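Local structure of protein Pcdhgb2 (Mus musculus, 5SZR) at residues 174-179 with 241-246; 218-223 with 235-240; 255-260 with 291-296; 265-270 with 279-284. The protein probably mediates calcium-dependent cell adhesion and may help establish and maintain specific neuronal connections in the brain, this piece being its extracellular cadherin domains 3-6. One frame throughout, in Å; residues are numbered along the deposited sequence.

Interaction 1. Residues 174-179 with 241-246; sequences DREAIP and DPDLGS. With CA (calcium ion), chain O; CA (calcium ion), chain N; CA (calcium ion), chain M.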
loop_
_atom_site.group_PDB
_atom_site.type_symbol
_atom_site.label_atom_id
_atom_site.label_comp_id
_atom_site.label_asym_id
_atom_site.label_seq_id
_atom_site.Cartn_x
_atom_site.Cartn_y
_atom_site.Cartn_z
ATOM N N ASP A 174 -3.845 2.807 -11.245
ATOM C CA ASP A 174 -3.103 2.953 -9.993
ATOM C C ASP A 174 -3.169 1.613 -9.264
ATOM O O ASP A 174 -4.209 1.271 -8.693
ATOM C CB ASP A 174 -3.668 4.081 -9.143
ATOM C CG ASP A 174 -2.916 4.259 -7.832
ATOM O OD1 ASP A 174 -1.810 3.699 -7.690
ATOM O OD2 ASP A 174 -3.432 4.967 -6.942
ATOM N N ARG A 175 -2.053 0.878 -9.281
ATOM C CA ARG A 175 -2.012 -0.424 -8.623
ATOM C C ARG A 175 -2.286 -0.297 -7.132
ATOM O O ARG A 175 -2.944 -1.160 -6.538
ATOM C CB ARG A 175 -0.657 -1.093 -8.851
ATOM C CG ARG A 175 -0.618 -2.541 -8.396
ATOM C CD ARG A 175 0.794 -3.005 -8.120
ATOM N NE ARG A 175 1.349 -2.363 -6.930
ATOM C CZ ARG A 175 1.158 -2.805 -5.691
ATOM N NH1 ARG A 175 0.427 -3.889 -5.480
ATOM N NH2 ARG A 175 1.699 -2.166 -4.661
ATOM N N GLU A 176 -1.789 0.774 -6.509
ATOM C CA GLU A 176 -1.966 0.945 -5.073
ATOM C C GLU A 176 -3.431 1.124 -4.687
ATOM O O GLU A 176 -3.787 0.878 -3.529
ATOM C CB GLU A 176 -1.123 2.126 -4.584
ATOM C CG GLU A 176 0.364 1.802 -4.398
ATOM C CD GLU A 176 1.122 1.648 -5.710
ATOM O OE1 GLU A 176 0.886 2.454 -6.635
ATOM O OE2 GLU A 176 1.957 0.723 -5.817
ATOM N N ALA A 177 -4.291 1.524 -5.624
ATOM C CA ALA A 177 -5.721 1.662 -5.366
ATOM C C ALA A 177 -6.518 0.445 -5.825
ATOM O O ALA A 177 -7.328 -0.085 -5.057
ATOM C CB ALA A 177 -6.260 2.930 -6.040
ATOM N N ILE A 178 -6.310 -0.009 -7.059
ATOM C CA ILE A 178 -6.985 -1.197 -7.586
ATOM C C ILE A 178 -5.964 -2.089 -8.282
ATOM O O ILE A 178 -5.498 -1.756 -9.380
ATOM C CB ILE A 178 -8.119 -0.826 -8.553
ATOM C CG1 ILE A 178 -9.199 -0.013 -7.840
ATOM C CG2 ILE A 178 -8.712 -2.083 -9.158
ATOM C CD1 ILE A 178 -10.208 0.601 -8.778
ATOM N N PRO A 179 -5.591 -3.221 -7.689
ATOM C CA PRO A 179 -4.527 -4.043 -8.280
ATOM C C PRO A 179 -5.020 -5.046 -9.312
ATOM O O PRO A 179 -4.223 -5.530 -10.121
ATOM C CB PRO A 179 -3.925 -4.752 -7.060
ATOM C CG PRO A 179 -5.065 -4.875 -6.112
ATOM C CD PRO A 179 -5.929 -3.652 -6.320
ATOM N N ASP A 241 6.479 2.451 2.287
ATOM C CA ASP A 241 6.489 2.576 0.836
ATOM C C ASP A 241 5.534 1.545 0.244
ATOM O O ASP A 241 5.807 0.340 0.311
ATOM C CB ASP A 241 7.913 2.388 0.304
ATOM C CG ASP A 241 8.064 2.791 -1.158
ATOM O OD1 ASP A 241 7.269 2.336 -2.002
ATOM O OD2 ASP A 241 8.996 3.563 -1.465
ATOM N N PRO A 242 4.407 1.969 -0.343
ATOM C CA PRO A 242 3.392 0.997 -0.777
ATOM C C PRO A 242 3.754 0.229 -2.037
ATOM O O PRO A 242 3.030 -0.711 -2.389
ATOM C CB PRO A 242 2.157 1.874 -1.013
ATOM C CG PRO A 242 2.721 3.172 -1.451
ATOM C CD PRO A 242 4.009 3.352 -0.655
ATOM N N ASP A 243 4.836 0.590 -2.721
ATOM C CA ASP A 243 5.220 -0.098 -3.945
ATOM C C ASP A 243 5.690 -1.522 -3.633
ATOM O O ASP A 243 5.865 -1.911 -2.474
ATOM C CB ASP A 243 6.299 0.697 -4.679
ATOM C CG ASP A 243 5.827 2.088 -5.085
ATOM O OD1 ASP A 243 4.609 2.268 -5.311
ATOM O OD2 ASP A 243 6.668 3.003 -5.177
ATOM N N LEU A 244 5.887 -2.309 -4.690
ATOM C CA LEU A 244 6.154 -3.735 -4.559
ATOM C C LEU A 244 7.632 -4.062 -4.740
ATOM O O LEU A 244 8.343 -3.417 -5.517
ATOM C CB LEU A 244 5.342 -4.539 -5.575
ATOM C CG LEU A 244 3.881 -4.847 -5.262
ATOM C CD1 LEU A 244 3.300 -5.738 -6.358
ATOM C CD2 LEU A 244 3.737 -5.503 -3.898
ATOM N N GLY A 245 8.078 -5.090 -4.015
ATOM C CA GLY A 245 9.414 -5.633 -4.207
ATOM C C GLY A 245 10.495 -4.583 -4.056
ATOM O O GLY A 245 10.539 -3.838 -3.072
ATOM N N SER A 246 11.377 -4.517 -5.059
ATOM C CA SER A 246 12.487 -3.572 -5.023
ATOM C C SER A 246 12.008 -2.129 -4.951
ATOM O O SER A 246 12.705 -1.274 -4.394
ATOM C CB SER A 246 13.384 -3.769 -6.247
ATOM O OG SER A 246 14.355 -4.776 -6.011
HETATM CA CA CA O . 8.732 3.278 -3.944
HETATM CA CA CA N . 3.490 1.652 -7.467
HETATM CA CA CA M . 0.427 3.979 -8.319
HETATM O O HOH W 1 0.488 5.702 -6.495
HETATM O O HOH W 2 -0.766 5.501 -9.728
#
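Glu176 and Asp243 are tied together through a shared calcium ion at the junction of two successive cadherin domains, a textbook case of metal ligands doing the work of an interface. Asp241 grips a calcium of its own side with both carboxylate oxygens and, through OD1, accepts a hydrogen bond from the backbone N of Asp243, closing an Asx turn that fixes the loop. Between them, Pro242 lays its ring across the Glu176 chain, Pro242 CB lying 3.8 Å from Glu176 CG. Pro242 O lies at the edge of the Arg175 guanidinium, 3.0 Å from Arg175 NH2, at an angle too poor for a hydrogen bond. Asp243 then bridges two metals: OD2 binds the ion shared with Asp241, whereas OD1 holds the middle calcium at 2.5 Å. Both Glu176 oxygens bind that middle ion, OE2 more closely, and Glu176 OE2 and Asp243 OD1 can lie 3.1 Å apart with their repulsion presumably offset by the metal. Glu176 OE1 also bridges to a third calcium, held by Asp174 OD1 and two waters. Leu244 ends the contact by placing CG over the centre of one guanidinium face, 3.4 Å from Arg175 CZ. A bend at chi3 (70°) turns that guanidinium back to its own neighbour, where Arg175 NH2 forms a salt bridge with Glu176 OE2 at 3.1 Å. Glu121, Asp207, Val208 and Asp210 complete the sites around Glu176; Asn209, Asn211, Asn247 and Asp299 complete Asp241's. The 174-179 loop leads into strand 180-189 of one domain, and the 241-246 loop joins strands 232-240 and 250-257 of the next.

Interaction 2. Residues 218-223 with 235-240; sequences ASYLVH and AQVSAS. With MAN (alpha-D-mannopyranose), chain Y; MAN (alpha-D-mannopyranose), chain T; EDO (1,2-ethanediol), chain Z.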
loop_
_atom_site.group_PDB
_atom_site.type_symbol
_atom_site.label_atom_id
_atom_site.label_comp_id
_atom_site.label_asym_id
_atom_site.label_seq_id
_atom_site.Cartn_x
_atom_site.Cartn_y
_atom_site.Cartn_z
ATOM N N ALA A 218 7.209 13.209 11.249
ATOM C CA ALA A 218 7.681 14.361 10.486
ATOM C C ALA A 218 9.093 14.770 10.891
ATOM O O ALA A 218 9.839 15.321 10.073
ATOM C CB ALA A 218 6.720 15.534 10.670
ATOM N N SER A 219 9.467 14.528 12.143
ATOM C CA SER A 219 10.820 14.767 12.624
ATOM C C SER A 219 11.010 13.951 13.892
ATOM O O SER A 219 10.057 13.393 14.442
ATOM C CB SER A 219 11.083 16.254 12.880
ATOM O OG SER A 219 10.250 16.740 13.911
ATOM N N TYR A 220 12.257 13.884 14.351
ATOM C CA TYR A 220 12.622 13.030 15.472
ATOM C C TYR A 220 13.356 13.841 16.529
ATOM O O TYR A 220 14.362 14.495 16.231
ATOM C CB TYR A 220 13.490 11.854 15.008
ATOM C CG TYR A 220 12.731 10.793 14.230
ATOM C CD1 TYR A 220 12.160 9.703 14.879
ATOM C CD2 TYR A 220 12.594 10.876 12.850
ATOM C CE1 TYR A 220 11.472 8.727 14.173
ATOM C CE2 TYR A 220 11.911 9.907 12.139
ATOM C CZ TYR A 220 11.350 8.837 12.804
ATOM O OH TYR A 220 10.673 7.871 12.091
ATOM N N LEU A 221 12.850 13.792 17.758
ATOM C CA LEU A 221 13.500 14.383 18.923
ATOM C C LEU A 221 13.891 13.237 19.849
ATOM O O LEU A 221 13.022 12.520 20.360
ATOM C CB LEU A 221 12.574 15.378 19.618
ATOM C CG LEU A 221 13.172 16.144 20.797
ATOM C CD1 LEU A 221 14.361 16.972 20.334
ATOM C CD2 LEU A 221 12.123 17.027 21.446
ATOM N N VAL A 222 15.192 13.054 20.054
ATOM C CA VAL A 222 15.722 11.908 20.782
ATOM C C VAL A 222 16.448 12.397 22.027
ATOM O O VAL A 222 17.181 13.390 21.975
ATOM C CB VAL A 222 16.664 11.073 19.890
ATOM C CG1 VAL A 222 17.146 9.831 20.629
ATOM C CG2 VAL A 222 15.959 10.694 18.596
ATOM N N HIS A 223 16.243 11.698 23.141
ATOM C CA HIS A 223 16.953 11.953 24.391
ATOM C C HIS A 223 17.922 10.810 24.657
ATOM O O HIS A 223 17.539 9.639 24.573
ATOM C CB HIS A 223 15.981 12.089 25.567
ATOM C CG HIS A 223 15.153 13.336 25.539
ATOM N ND1 HIS A 223 14.005 13.451 24.787
ATOM C CD2 HIS A 223 15.302 14.519 26.180
ATOM C CE1 HIS A 223 13.483 14.651 24.962
ATOM N NE2 HIS A 223 14.251 15.320 25.802
ATOM N N ALA A 235 17.676 5.338 18.960
ATOM C CA ALA A 235 16.401 5.593 18.293
ATOM C C ALA A 235 16.292 4.681 17.078
ATOM O O ALA A 235 17.270 4.059 16.653
ATOM C CB ALA A 235 16.255 7.059 17.876
ATOM N N GLN A 236 15.086 4.621 16.512
ATOM C CA GLN A 236 14.834 3.836 15.306
ATOM C C GLN A 236 13.877 4.601 14.404
ATOM O O GLN A 236 12.703 4.772 14.749
ATOM C CB GLN A 236 14.265 2.459 15.643
ATOM C CG GLN A 236 14.071 1.577 14.421
ATOM C CD GLN A 236 13.739 0.141 14.779
ATOM O OE1 GLN A 236 13.402 -0.169 15.926
ATOM N NE2 GLN A 236 13.837 -0.748 13.795
ATOM N N VAL A 237 14.375 5.050 13.257
ATOM C CA VAL A 237 13.529 5.672 12.246
ATOM C C VAL A 237 12.882 4.579 11.406
ATOM O O VAL A 237 13.421 3.478 11.258
ATOM C CB VAL A 237 14.340 6.649 11.371
ATOM C CG1 VAL A 237 14.956 7.746 12.227
ATOM C CG2 VAL A 237 15.412 5.906 10.586
ATOM N N SER A 238 11.703 4.881 10.863
ATOM C CA SER A 238 10.979 3.939 10.018
ATOM C C SER A 238 10.216 4.718 8.959
ATOM O O SER A 238 9.559 5.716 9.271
ATOM C CB SER A 238 10.014 3.072 10.839
ATOM O OG SER A 238 9.315 2.156 10.011
ATOM N N ALA A 239 10.317 4.265 7.712
ATOM C CA ALA A 239 9.549 4.823 6.610
ATOM C C ALA A 239 8.796 3.705 5.902
ATOM O O ALA A 239 9.223 2.547 5.906
ATOM C CB ALA A 239 10.443 5.571 5.613
ATOM N N SER A 240 7.663 4.061 5.303
ATOM C CA SER A 240 6.823 3.117 4.581
ATOM C C SER A 240 6.811 3.455 3.095
ATOM O O SER A 240 7.093 4.584 2.688
ATOM C CB SER A 240 5.394 3.120 5.133
ATOM O OG SER A 240 4.835 4.420 5.075
HETATM C C1 MAN Y . 8.389 1.377 10.802
HETATM C C2 MAN Y . 8.826 -0.016 10.323
HETATM C C3 MAN Y . 8.515 -0.182 8.835
HETATM C C4 MAN Y . 7.061 0.189 8.508
HETATM C C5 MAN Y . 6.685 1.565 9.083
HETATM C C6 MAN Y . 5.195 1.844 8.958
HETATM O O2 MAN Y . 8.087 -1.055 10.983
HETATM O O3 MAN Y . 8.775 -1.513 8.389
HETATM O O4 MAN Y . 6.903 0.229 7.099
HETATM O O5 MAN Y . 7.033 1.641 10.493
HETATM O O6 MAN Y . 4.956 3.206 9.296
HETATM C C1 MAN T . 17.927 0.070 19.386
HETATM C C2 MAN T . 16.687 0.740 18.772
HETATM C C3 MAN T . 16.126 1.775 19.742
HETATM C C4 MAN T . 15.903 1.170 21.144
HETATM C C5 MAN T . 17.186 0.502 21.647
HETATM C C6 MAN T . 17.008 -0.256 22.947
HETATM O O2 MAN T . 15.636 -0.209 18.554
HETATM O O3 MAN T . 14.916 2.351 19.249
HETATM O O4 MAN T . 15.543 2.193 22.053
HETATM O O5 MAN T . 17.677 -0.447 20.663
HETATM O O6 MAN T . 18.255 -0.890 23.244
HETATM C C1 EDO Z . 9.968 12.319 18.517
HETATM O O1 EDO Z . 9.784 13.692 18.150
HETATM C C2 EDO Z . 8.879 11.902 19.498
HETATM O O2 EDO Z . 8.642 10.492 19.389
#
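Tyr220 and Val237 meet inside a cadherin beta sandwich, where strand 219-225 of one sheet faces strand 232-240 of the other. The case illustrates how an aromatic ring can join two sheets that share no backbone bonds at this point. Tyr220 contributes the most buried surface. Its CG stands anti to the carbonyl carbon (chi1 -73°), which sends the ring across the interior until one face meets Val237. One methyl, Val237 CG1, rests over the middle of that face, 3.8 Å from the centroid of the Tyr220 ring and only 14° off the normal, a CH-pi contact. Further along the first strand, Val222 presents both methyls to Ala235, with Val222 CG2 at 3.7 Å from Ala235 CB; this is a purely apolar meeting. Met311 of strand 306-316 packs against both Tyr220 and Val222, while Leu295 and Phe215 touch Val237, so the pairs belong to the continuous core of the domain. Ser238, in the break of strand 232-240, carries an O-linked mannose on OG. The Tyr220 hydroxyl reaches the backbone of this same residue, Tyr220 OH accepting a weak hydrogen bond of 3.4 Å from Ser238 N, with an N-H...O angle of 163°.

Interaction 3. Residues 255-260 with 291-296; sequences IASDLE and FQLTLQ. With NAG (2-acetamido-2-deoxy-beta-D-glucopyranose), chain E.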
loop_
_atom_site.group_PDB
_atom_site.type_symbol
_atom_site.label_atom_id
_atom_site.label_comp_id
_atom_site.label_asym_id
_atom_site.label_seq_id
_atom_site.Cartn_x
_atom_site.Cartn_y
_atom_site.Cartn_z
ATOM N N ILE A 255 22.774 11.783 6.001
ATOM C CA ILE A 255 23.284 12.619 4.924
ATOM C C ILE A 255 23.782 13.984 5.388
ATOM O O ILE A 255 24.576 14.606 4.669
ATOM C CB ILE A 255 22.226 12.793 3.819
ATOM C CG1 ILE A 255 20.970 13.428 4.405
ATOM C CG2 ILE A 255 21.915 11.454 3.175
ATOM C CD1 ILE A 255 19.914 13.731 3.384
ATOM N N ALA A 256 23.355 14.478 6.547
ATOM C CA ALA A 256 23.783 15.804 6.980
ATOM C C ALA A 256 23.692 15.900 8.494
ATOM O O ALA A 256 22.982 15.128 9.145
ATOM C CB ALA A 256 22.955 16.911 6.318
ATOM N N SER A 257 24.413 16.878 9.041
ATOM C CA SER A 257 24.530 17.074 10.480
ATOM C C SER A 257 25.261 18.380 10.744
ATOM O O SER A 257 26.145 18.772 9.979
ATOM C CB SER A 257 25.279 15.910 11.138
ATOM O OG SER A 257 25.880 16.309 12.352
ATOM N N ASP A 258 24.889 19.047 11.839
ATOM C CA ASP A 258 25.577 20.270 12.237
ATOM C C ASP A 258 26.927 20.004 12.893
ATOM O O ASP A 258 27.596 20.960 13.294
ATOM C CB ASP A 258 24.700 21.111 13.174
ATOM C CG ASP A 258 24.159 20.323 14.355
ATOM O OD1 ASP A 258 24.524 19.138 14.518
ATOM O OD2 ASP A 258 23.368 20.900 15.133
ATOM N N LEU A 259 27.340 18.744 13.010
ATOM C CA LEU A 259 28.664 18.408 13.505
ATOM C C LEU A 259 29.710 18.626 12.416
ATOM O O LEU A 259 29.396 18.948 11.265
ATOM C CB LEU A 259 28.713 16.957 13.978
ATOM C CG LEU A 259 27.734 16.517 15.065
ATOM C CD1 LEU A 259 27.681 14.998 15.141
ATOM C CD2 LEU A 259 28.118 17.107 16.408
ATOM N N GLU A 260 30.973 18.442 12.793
ATOM C CA GLU A 260 32.046 18.414 11.812
ATOM C C GLU A 260 31.855 17.207 10.898
ATOM O O GLU A 260 31.666 16.088 11.395
ATOM C CB GLU A 260 33.409 18.341 12.501
ATOM C CG GLU A 260 33.632 19.388 13.582
ATOM C CD GLU A 260 33.877 20.775 13.021
ATOM O OE1 GLU A 260 34.085 20.898 11.794
ATOM O OE2 GLU A 260 33.865 21.743 13.811
ATOM N N PHE A 291 22.796 18.041 19.218
ATOM C CA PHE A 291 23.244 18.119 17.834
ATOM C C PHE A 291 22.111 17.705 16.907
ATOM O O PHE A 291 21.180 16.994 17.299
ATOM C CB PHE A 291 24.501 17.269 17.579
ATOM C CG PHE A 291 24.340 15.812 17.899
ATOM C CD1 PHE A 291 23.996 14.907 16.912
ATOM C CD2 PHE A 291 24.563 15.342 19.183
ATOM C CE1 PHE A 291 23.855 13.559 17.203
ATOM C CE2 PHE A 291 24.428 13.997 19.482
ATOM C CZ PHE A 291 24.076 13.105 18.493
ATOM N N GLN A 292 22.200 18.166 15.663
ATOM C CA GLN A 292 21.163 17.951 14.668
ATOM C C GLN A 292 21.642 16.992 13.587
ATOM O O GLN A 292 22.836 16.901 13.289
ATOM C CB GLN A 292 20.726 19.274 14.040
ATOM C CG GLN A 292 19.350 19.722 14.495
ATOM C CD GLN A 292 19.059 21.169 14.154
ATOM O OE1 GLN A 292 19.965 22.005 14.098
ATOM N NE2 GLN A 292 17.786 21.478 13.934
ATOM N N LEU A 293 20.682 16.297 12.985
ATOM C CA LEU A 293 20.957 15.169 12.112
ATOM C C LEU A 293 19.866 15.095 11.053
ATOM O O LEU A 293 18.687 15.287 11.362
ATOM C CB LEU A 293 21.002 13.874 12.932
ATOM C CG LEU A 293 21.731 12.650 12.397
ATOM C CD1 LEU A 293 23.218 12.942 12.308
ATOM C CD2 LEU A 293 21.458 11.460 13.306
ATOM N N THR A 294 20.256 14.814 9.810
ATOM C CA THR A 294 19.299 14.624 8.720
ATOM C C THR A 294 19.474 13.225 8.142
ATOM O O THR A 294 20.520 12.914 7.562
ATOM C CB THR A 294 19.467 15.682 7.631
ATOM O OG1 THR A 294 19.057 16.958 8.138
ATOM C CG2 THR A 294 18.602 15.330 6.425
ATOM N N LEU A 295 18.451 12.392 8.291
ATOM C CA LEU A 295 18.455 11.039 7.758
ATOM C C LEU A 295 17.635 10.977 6.473
ATOM O O LEU A 295 16.801 11.844 6.197
ATOM C CB LEU A 295 17.903 10.044 8.783
ATOM C CG LEU A 295 18.644 9.977 10.120
ATOM C CD1 LEU A 295 18.003 10.912 11.137
ATOM C CD2 LEU A 295 18.702 8.552 10.653
ATOM N N GLN A 296 17.889 9.936 5.681
ATOM C CA GLN A 296 17.224 9.758 4.399
ATOM C C GLN A 296 16.746 8.322 4.255
ATOM O O GLN A 296 17.484 7.383 4.572
ATOM C CB GLN A 296 18.147 10.116 3.231
ATOM C CG GLN A 296 17.540 9.792 1.872
ATOM C CD GLN A 296 18.439 10.171 0.716
ATOM O OE1 GLN A 296 18.367 11.286 0.202
ATOM N NE2 GLN A 296 19.291 9.241 0.296
HETATM C C1 NAG E . 17.026 14.675 0.498
HETATM C C2 NAG E . 16.603 14.778 -0.958
HETATM C C3 NAG E . 17.687 14.170 -1.845
HETATM C C4 NAG E . 19.046 14.791 -1.529
HETATM C C5 NAG E . 19.317 14.764 -0.021
HETATM C C6 NAG E . 20.560 15.517 0.395
HETATM C C7 NAG E . 14.161 14.792 -1.186
HETATM C C8 NAG E . 12.933 13.972 -1.434
HETATM N N2 NAG E . 15.322 14.127 -1.184
HETATM O O3 NAG E . 17.358 14.353 -3.218
HETATM O O4 NAG E . 20.074 14.068 -2.196
HETATM O O5 NAG E . 18.227 15.369 0.685
HETATM O O6 NAG E . 21.388 15.821 -0.718
HETATM O O7 NAG E . 14.106 16.002 -0.999
#
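A classic beta bulge joins Ile255 and Ala256 to Thr294, where both residues of one strand face a single residue of the neighbouring strand. Thr294 O accepts a nearly straight hydrogen bond of 3.0 Å from Ile255 N, and a weak one from Ala256 N; Thr294 N returns a bond of 2.8 Å to Ala256 O. Beside the bulge, Ile255 CG1 lies 3.6 Å from Thr294 CG2, as the chi1 of 59° swings CG1 between the backbone N and the carbonyl carbon. Segments 255-257 and 291-296 run antiparallel, their axes at 171°, as neighbours in the mixed sheet of the cadherin sandwich, with strand 250-257 at its edge. Beyond the bulge Ser257 pairs with Leu293, its CB touching Leu293 CD1 on the side that faces Val268 and Leu264. The strand then ends in an ST turn, Ser257 OG accepting a hydrogen bond from Leu259 N at 2.9 Å. That turn presents the Asp258 carboxylate to the partner strand: Asp258 OD1 accepts a bond from Gln292 N on its syn side at 2.8 Å, with the donor 32° out of the carboxylate plane. Just past it, Leu259 CD2 rests 3.8 Å from Phe291 CB, and the Phe291 ring goes on to meet Phe283 edge-to-face.

Interaction 4. Residues 265-270 with 279-284; sequences SSFVSV and AQRAFD. With CA (calcium ion), chain P.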
loop_
_atom_site.group_PDB
_atom_site.type_symbol
_atom_site.label_atom_id
_atom_site.label_comp_id
_atom_site.label_asym_id
_atom_site.label_seq_id
_atom_site.Cartn_x
_atom_site.Cartn_y
_atom_site.Cartn_z
ATOM N N SER A 265 30.685 10.334 11.682
ATOM C CA SER A 265 30.687 8.895 11.924
ATOM C C SER A 265 31.099 8.566 13.351
ATOM O O SER A 265 30.698 7.528 13.891
ATOM C CB SER A 265 31.616 8.201 10.926
ATOM O OG SER A 265 31.649 6.800 11.141
ATOM N N SER A 266 31.886 9.439 13.979
ATOM C CA SER A 266 32.330 9.214 15.347
ATOM C C SER A 266 31.234 9.455 16.377
ATOM O O SER A 266 31.430 9.116 17.549
ATOM C CB SER A 266 33.532 10.107 15.654
ATOM O OG SER A 266 33.985 9.904 16.979
ATOM N N PHE A 267 30.097 10.025 15.980
ATOM C CA PHE A 267 29.001 10.303 16.904
ATOM C C PHE A 267 27.840 9.329 16.737
ATOM O O PHE A 267 27.447 8.653 17.694
ATOM C CB PHE A 267 28.504 11.743 16.721
ATOM C CG PHE A 267 29.336 12.766 17.438
ATOM C CD1 PHE A 267 28.849 13.407 18.563
ATOM C CD2 PHE A 267 30.605 13.079 16.990
ATOM C CE1 PHE A 267 29.615 14.349 19.227
ATOM C CE2 PHE A 267 31.374 14.019 17.649
ATOM C CZ PHE A 267 30.878 14.655 18.769
ATOM N N VAL A 268 27.270 9.255 15.536
ATOM C CA VAL A 268 26.066 8.474 15.296
ATOM C C VAL A 268 26.160 7.782 13.944
ATOM O O VAL A 268 26.846 8.246 13.027
ATOM C CB VAL A 268 24.793 9.345 15.360
ATOM C CG1 VAL A 268 24.535 9.814 16.788
ATOM C CG2 VAL A 268 24.922 10.529 14.419
ATOM N N SER A 269 25.464 6.654 13.838
ATOM C CA SER A 269 25.271 5.948 12.582
ATOM C C SER A 269 23.863 5.381 12.579
ATOM O O SER A 269 23.179 5.359 13.607
ATOM C CB SER A 269 26.299 4.829 12.392
ATOM O OG SER A 269 26.072 3.789 13.327
ATOM N N VAL A 270 23.425 4.912 11.415
ATOM C CA VAL A 270 22.136 4.246 11.292
ATOM C C VAL A 270 22.336 2.946 10.529
ATOM O O VAL A 270 23.109 2.889 9.567
ATOM C CB VAL A 270 21.082 5.149 10.610
ATOM C CG1 VAL A 270 21.386 5.341 9.131
ATOM C CG2 VAL A 270 19.690 4.587 10.817
ATOM N N ALA A 279 24.470 5.452 18.915
ATOM C CA ALA A 279 25.478 6.394 19.382
ATOM C C ALA A 279 26.839 5.720 19.288
ATOM O O ALA A 279 27.053 4.661 19.887
ATOM C CB ALA A 279 25.184 6.835 20.814
ATOM N N GLN A 280 27.753 6.321 18.530
ATOM C CA GLN A 280 29.059 5.728 18.283
ATOM C C GLN A 280 30.089 6.069 19.352
ATOM O O GLN A 280 31.207 5.545 19.303
ATOM C CB GLN A 280 29.585 6.172 16.913
ATOM C CG GLN A 280 28.606 5.940 15.767
ATOM C CD GLN A 280 28.681 4.537 15.199
ATOM O OE1 GLN A 280 29.196 4.331 14.100
ATOM N NE2 GLN A 280 28.165 3.564 15.943
ATOM N N ARG A 281 29.745 6.928 20.308
ATOM C CA ARG A 281 30.673 7.319 21.357
ATOM C C ARG A 281 29.889 7.646 22.617
ATOM O O ARG A 281 28.674 7.854 22.580
ATOM C CB ARG A 281 31.516 8.527 20.945
ATOM C CG ARG A 281 30.699 9.800 20.772
ATOM C CD ARG A 281 31.564 11.045 20.899
ATOM N NE ARG A 281 32.638 11.075 19.912
ATOM C CZ ARG A 281 33.411 12.132 19.687
ATOM N NH1 ARG A 281 34.365 12.077 18.769
ATOM N NH2 ARG A 281 33.225 13.248 20.379
ATOM N N ALA A 282 30.604 7.702 23.737
ATOM C CA ALA A 282 30.016 8.158 24.990
ATOM C C ALA A 282 29.825 9.668 24.938
ATOM O O ALA A 282 30.799 10.418 24.814
ATOM C CB ALA A 282 30.906 7.769 26.169
ATOM N N PHE A 283 28.575 10.115 25.010
ATOM C CA PHE A 283 28.303 11.544 24.992
ATOM C C PHE A 283 28.650 12.173 26.340
ATOM O O PHE A 283 28.530 11.545 27.395
ATOM C CB PHE A 283 26.838 11.805 24.647
ATOM C CG PHE A 283 26.442 11.333 23.271
ATOM C CD1 PHE A 283 25.165 10.854 23.033
ATOM C CD2 PHE A 283 27.340 11.381 22.219
ATOM C CE1 PHE A 283 24.790 10.419 21.764
ATOM C CE2 PHE A 283 26.970 10.950 20.947
ATOM C CZ PHE A 283 25.694 10.470 20.722
ATOM N N ASP A 284 29.093 13.429 26.294
ATOM C CA ASP A 284 29.463 14.199 27.480
ATOM C C ASP A 284 28.656 15.490 27.458
ATOM O O ASP A 284 28.943 16.392 26.660
ATOM C CB ASP A 284 30.970 14.470 27.501
ATOM C CG ASP A 284 31.411 15.323 28.680
ATOM O OD1 ASP A 284 30.647 15.481 29.656
ATOM O OD2 ASP A 284 32.556 15.827 28.639
HETATM CA CA CA P . 30.031 14.591 31.751
HETATM O O HOH W 3 32.144 15.410 33.011
HETATM O O HOH W 4 31.137 12.773 30.642
#
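Ser265 begins the contact through its carbonyl oxygen: Ser265 O lies 3.2 Å from CG of Gln280, whose chain, bent at chi2 (-85°), carries the amide on to Ser269. Ser266 offers a more specific hold on Arg281: Ser266 OG accepts a hydrogen bond from Arg281 NH1 at 2.8 Å, the oxygen tilted 16° from the guanidinium plane, and weak bonds from Arg281 NE reach both Ser266 OG and Ser266 O. With its edge held in this way, the guanidinium lies flat on the Phe267 ring, the centres 4.0 Å apart and the planes at 28°. It is an off-centre cation-pi stack, and the neighbouring Arg281 CD sits over the ring face as a CH-pi contact. This is the outer rim of the antiparallel sheet of a cadherin sandwich, where strand 268-270 is outermost beside 276-279. Val268 forms a non-hydrogen-bonded pair with Ala279 and directs its side chain to the interior, where Val268 CG1 approaches the edge of the Phe283 ring, 4.2 Å from Phe283 CZ. On the same ring, Phe283 CE2 lies 3.9 Å from Phe267 CD1. Ser269 sets its OG 3.3 Å from Gln280 OE1. Immediately after Phe283, Asp284 OD1 binds a calcium ion at 2.4 Å, a site completed by Glu226, Glu286, Asp320 and two waters.

Overall arrangement
Four contacts show how chemistry follows position in a cadherin repeat. Interaction 1 lies at the surface between two domains and depends on shared calcium ions, whereas interactions 2, 3 and 4 all belong to the second of these domains. Interaction 2 is the buried one, mostly apolar and directed from sheet to sheet; interactions 3 and 4 are partly buried and mix backbone pairing with side-chain bonds near the strand ends, interaction 4 running into the calcium site at the domain's far end. They share a core: Val237 touches Leu295 between interactions 2 and 3, while Leu259 packs on Phe267, and Leu293 and Phe291 on Val268, between interactions 3 and 4. Segments 235-240 and 241-246 adjoin in sequence, linking core to metal site.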